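Local coordinates for putative vitamin-B12 independent methionine synthase family protein (Listeria monocytogenes, PDB 1YPX) that probably transfers a methyl group from a folate donor to homocysteine to form methionine, with a zinc ion and without vitamin B12, at residues L264-Y273 / R289-L298. Residues are numbered along the deposited sequence; the frame is centred on the assembly and turned at random.
Sequences LNIDGFFLEY and RPDLKIVLGL. With PO4 (phosphate ion), chain B.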
loop_
_atom_site.group_PDB
_atom_site.type_symbol
_atom_site.label_atom_id
_atom_site.label_comp_id
_atom_site.label_asym_id
_atom_site.label_seq_id
_atom_site.Cartn_x
_atom_site.Cartn_y
_atom_site.Cartn_z
ATOM N N LEU A 264 -6.528 -1.131 15.064
ATOM C CA LEU A 264 -5.716 -0.325 14.148
ATOM C C LEU A 264 -6.371 1.014 13.822
ATOM O O LEU A 264 -7.500 1.050 13.341
ATOM C CB LEU A 264 -5.492 -1.103 12.855
ATOM C CG LEU A 264 -4.069 -1.158 12.328
ATOM C CD1 LEU A 264 -3.546 0.260 12.160
ATOM C CD2 LEU A 264 -3.207 -1.945 13.291
ATOM N N ASN A 265 -5.653 2.111 14.051
ATOM C CA ASN A 265 -6.190 3.449 13.787
ATOM C C ASN A 265 -5.963 3.942 12.368
ATOM O O ASN A 265 -5.482 5.057 12.144
ATOM C CB ASN A 265 -5.600 4.446 14.774
ATOM C CG ASN A 265 -6.071 4.189 16.172
ATOM O OD1 ASN A 265 -7.271 4.102 16.413
ATOM N ND2 ASN A 265 -5.140 4.062 17.104
ATOM N N ILE A 266 -6.349 3.108 11.410
ATOM C CA ILE A 266 -6.170 3.418 10.006
ATOM C C ILE A 266 -7.478 3.830 9.318
ATOM O O ILE A 266 -8.563 3.430 9.729
ATOM C CB ILE A 266 -5.474 2.209 9.327
ATOM C CG1 ILE A 266 -4.132 2.662 8.771
ATOM C CG2 ILE A 266 -6.335 1.590 8.258
ATOM C CD1 ILE A 266 -3.215 1.525 8.419
ATOM N N ASP A 267 -7.373 4.649 8.280
ATOM C CA ASP A 267 -8.561 5.129 7.592
ATOM C C ASP A 267 -9.269 4.114 6.713
ATOM O O ASP A 267 -10.486 3.989 6.778
ATOM C CB ASP A 267 -8.207 6.363 6.776
ATOM C CG ASP A 267 -7.690 7.480 7.638
ATOM O OD1 ASP A 267 -8.478 7.968 8.479
ATOM O OD2 ASP A 267 -6.503 7.860 7.487
ATOM N N GLY A 268 -8.515 3.404 5.885
ATOM C CA GLY A 268 -9.116 2.419 5.022
ATOM C C GLY A 268 -8.199 1.229 4.933
ATOM O O GLY A 268 -7.018 1.335 5.267
ATOM N N PHE A 269 -8.737 0.104 4.470
ATOM C CA PHE A 269 -7.983 -1.151 4.326
ATOM C C PHE A 269 -8.202 -1.796 2.950
ATOM O O PHE A 269 -9.338 -1.993 2.531
ATOM C CB PHE A 269 -8.438 -2.162 5.390
ATOM C CG PHE A 269 -7.730 -2.042 6.710
ATOM C CD1 PHE A 269 -6.410 -2.468 6.849
ATOM C CD2 PHE A 269 -8.401 -1.567 7.831
ATOM C CE1 PHE A 269 -5.767 -2.429 8.097
ATOM C CE2 PHE A 269 -7.773 -1.521 9.085
ATOM C CZ PHE A 269 -6.451 -1.957 9.218
ATOM N N PHE A 270 -7.123 -2.130 2.254
ATOM C CA PHE A 270 -7.241 -2.801 0.962
ATOM C C PHE A 270 -7.070 -4.301 1.192
ATOM O O PHE A 270 -5.944 -4.816 1.306
ATOM C CB PHE A 270 -6.198 -2.297 -0.032
ATOM C CG PHE A 270 -6.538 -0.956 -0.629
ATOM C CD1 PHE A 270 -6.443 0.209 0.139
ATOM C CD2 PHE A 270 -6.936 -0.855 -1.967
ATOM C CE1 PHE A 270 -6.734 1.457 -0.420
ATOM C CE2 PHE A 270 -7.228 0.380 -2.542
ATOM C CZ PHE A 270 -7.126 1.544 -1.771
ATOM N N LEU A 271 -8.218 -4.978 1.277
ATOM C CA LEU A 271 -8.339 -6.418 1.520
ATOM C C LEU A 271 -8.607 -7.168 0.232
ATOM O O LEU A 271 -9.542 -6.827 -0.486
ATOM C CB LEU A 271 -9.512 -6.673 2.460
ATOM C CG LEU A 271 -9.469 -5.927 3.783
ATOM C CD1 LEU A 271 -10.847 -5.931 4.459
ATOM C CD2 LEU A 271 -8.432 -6.607 4.650
ATOM N N GLU A 272 -7.822 -8.204 -0.058
ATOM C CA GLU A 272 -8.046 -8.965 -1.294
ATOM C C GLU A 272 -8.791 -10.297 -1.107
ATOM O O GLU A 272 -8.552 -11.027 -0.148
ATOM C CB GLU A 272 -6.720 -9.203 -2.030
ATOM C CG GLU A 272 -5.682 -10.029 -1.302
ATOM C CD GLU A 272 -4.601 -10.505 -2.253
ATOM O OE1 GLU A 272 -4.946 -11.210 -3.222
ATOM O OE2 GLU A 272 -3.416 -10.176 -2.047
ATOM N N TYR A 273 -9.694 -10.607 -2.036
ATOM C CA TYR A 273 -10.488 -11.832 -1.960
ATOM C C TYR A 273 -10.459 -12.632 -3.281
ATOM O O TYR A 273 -10.170 -12.083 -4.349
ATOM C CB TYR A 273 -11.943 -11.477 -1.612
ATOM C CG TYR A 273 -12.142 -10.677 -0.326
ATOM C CD1 TYR A 273 -12.192 -11.307 0.926
ATOM C CD2 TYR A 273 -12.320 -9.291 -0.368
ATOM C CE1 TYR A 273 -12.419 -10.574 2.105
ATOM C CE2 TYR A 273 -12.544 -8.550 0.793
ATOM C CZ TYR A 273 -12.596 -9.192 2.026
ATOM O OH TYR A 273 -12.825 -8.447 3.166
ATOM N N ARG A 289 -16.309 1.416 13.569
ATOM C CA ARG A 289 -16.030 2.808 13.239
ATOM C C ARG A 289 -16.710 3.170 11.925
ATOM O O ARG A 289 -16.447 2.564 10.888
ATOM C CB ARG A 289 -14.525 3.015 13.113
ATOM C CG ARG A 289 -13.760 2.900 14.419
ATOM C CD ARG A 289 -12.273 2.732 14.135
ATOM N NE ARG A 289 -11.841 3.589 13.037
ATOM C CZ ARG A 289 -10.653 3.517 12.446
ATOM N NH1 ARG A 289 -10.354 4.345 11.449
ATOM N NH2 ARG A 289 -9.762 2.620 12.850
ATOM N N PRO A 290 -17.597 4.168 11.951
ATOM C CA PRO A 290 -18.307 4.586 10.738
ATOM C C PRO A 290 -17.429 5.305 9.716
ATOM O O PRO A 290 -17.902 5.690 8.640
ATOM C CB PRO A 290 -19.428 5.469 11.283
ATOM C CG PRO A 290 -18.812 6.085 12.494
ATOM C CD PRO A 290 -18.056 4.925 13.127
ATOM N N ASP A 291 -16.153 5.476 10.051
ATOM C CA ASP A 291 -15.214 6.149 9.155
ATOM C C ASP A 291 -14.128 5.200 8.666
ATOM O O ASP A 291 -13.237 5.613 7.933
ATOM C CB ASP A 291 -14.549 7.333 9.856
ATOM C CG ASP A 291 -13.479 6.900 10.835
ATOM O OD1 ASP A 291 -13.824 6.521 11.975
ATOM O OD2 ASP A 291 -12.286 6.927 10.457
ATOM N N LEU A 292 -14.190 3.937 9.087
ATOM C CA LEU A 292 -13.203 2.958 8.652
ATOM C C LEU A 292 -13.684 2.250 7.389
ATOM O O LEU A 292 -14.356 1.212 7.455
ATOM C CB LEU A 292 -12.939 1.920 9.741
ATOM C CG LEU A 292 -12.060 0.749 9.278
ATOM C CD1 LEU A 292 -10.699 1.285 8.871
ATOM C CD2 LEU A 292 -11.923 -0.294 10.376
ATOM N N LYS A 293 -13.338 2.812 6.238
ATOM C CA LYS A 293 -13.748 2.238 4.964
ATOM C C LYS A 293 -12.814 1.114 4.549
ATOM O O LYS A 293 -11.599 1.245 4.653
ATOM C CB LYS A 293 -13.798 3.328 3.891
ATOM C CG LYS A 293 -12.556 4.201 3.832
ATOM C CD LYS A 293 -12.831 5.541 3.146
ATOM C CE LYS A 293 -13.698 6.468 4.003
ATOM N NZ LYS A 293 -13.049 6.861 5.283
ATOM N N ILE A 294 -13.386 -0.002 4.101
ATOM C CA ILE A 294 -12.571 -1.139 3.681
ATOM C C ILE A 294 -12.762 -1.438 2.190
ATOM O O ILE A 294 -13.857 -1.746 1.720
ATOM C CB ILE A 294 -12.878 -2.433 4.521
ATOM C CG1 ILE A 294 -14.182 -3.056 4.080
ATOM C CG2 ILE A 294 -12.940 -2.131 6.011
ATOM C CD1 ILE A 294 -13.946 -4.258 3.236
ATOM N N VAL A 295 -11.685 -1.316 1.438
ATOM C CA VAL A 295 -11.740 -1.581 0.020
ATOM C C VAL A 295 -11.738 -3.087 -0.190
ATOM O O VAL A 295 -10.952 -3.807 0.434
ATOM C CB VAL A 295 -10.531 -0.939 -0.667
ATOM C CG1 VAL A 295 -10.636 -1.068 -2.181
ATOM C CG2 VAL A 295 -10.440 0.514 -0.231
ATOM N N LEU A 296 -12.636 -3.549 -1.059
ATOM C CA LEU A 296 -12.799 -4.967 -1.392
ATOM C C LEU A 296 -12.113 -5.262 -2.728
ATOM O O LEU A 296 -12.548 -4.780 -3.777
ATOM C CB LEU A 296 -14.299 -5.305 -1.498
ATOM C CG LEU A 296 -15.200 -5.086 -0.268
ATOM C CD1 LEU A 296 -16.663 -5.026 -0.694
ATOM C CD2 LEU A 296 -14.979 -6.206 0.736
ATOM N N GLY A 297 -11.043 -6.050 -2.692
ATOM C CA GLY A 297 -10.327 -6.371 -3.913
ATOM C C GLY A 297 -10.944 -7.569 -4.587
ATOM O O GLY A 297 -10.402 -8.675 -4.525
ATOM N N LEU A 298 -12.082 -7.349 -5.241
ATOM C CA LEU A 298 -12.809 -8.420 -5.917
ATOM C C LEU A 298 -12.452 -8.607 -7.385
ATOM O O LEU A 298 -12.977 -9.511 -8.028
ATOM C CB LEU A 298 -14.313 -8.169 -5.802
ATOM C CG LEU A 298 -14.792 -7.748 -4.413
ATOM C CD1 LEU A 298 -16.311 -7.606 -4.409
ATOM C CD2 LEU A 298 -14.347 -8.776 -3.394
HETATM P P PO4 B . -13.287 -10.592 5.742
HETATM O O1 PO4 B . -14.415 -10.488 4.879
HETATM O O2 PO4 B . -12.497 -11.784 5.477
HETATM O O3 PO4 B . -12.406 -9.268 5.571
HETATM O O4 PO4 B . -13.563 -10.497 7.224
#
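Phe270 and Val295 lie side by side on two neighbouring parallel strands, 268-272 and 293-298, of a TIM-barrel-like fold, and the pair illustrates how such a wall is built. Backbone bonds set the register: Val295 offers its N to Phe269 O (2.7 Å) and its O to Leu271 N, and Gly297 N then meets Leu271 O at 2.8 Å. The last bond, Tyr273 N to Gly297 O, is nearly straight at hydrogen (173°).

Apolar packing occupies both faces of the sheet. On the face of Phe270, Val295 CG2 sits over the centre of the ring, 3.7 Å from the Phe270 centroid, a CH-pi contact; CG1, anti to the backbone N of Val295 (chi1 -174°), reaches the CD2-CE2 side of the same ring. The Phe270 side chain also touches residues of what may be an empty metal site, formed by His237, Cys239 and Cys334. On the other face, Leu271 CD1 meets Ile294 CD1, and farther along Leu296 CD2 and Leu298 CD2 touch the Tyr273 ring; helix 310-322 packs on both leucines.

Polar contacts lie at the two ends. Before the strands, Arg289 NH1 bonds to Ile266 O (2.6 Å) from above the carbonyl plane, while a weak salt bridge joins it to Asp291 OD2. At the far end, a phosphate ion, probably from the crystallisation liquor, is hydrogen-bonded to Lys285 NZ and accepts at its O3 a bond from Tyr273 OH, 2.6 Å away.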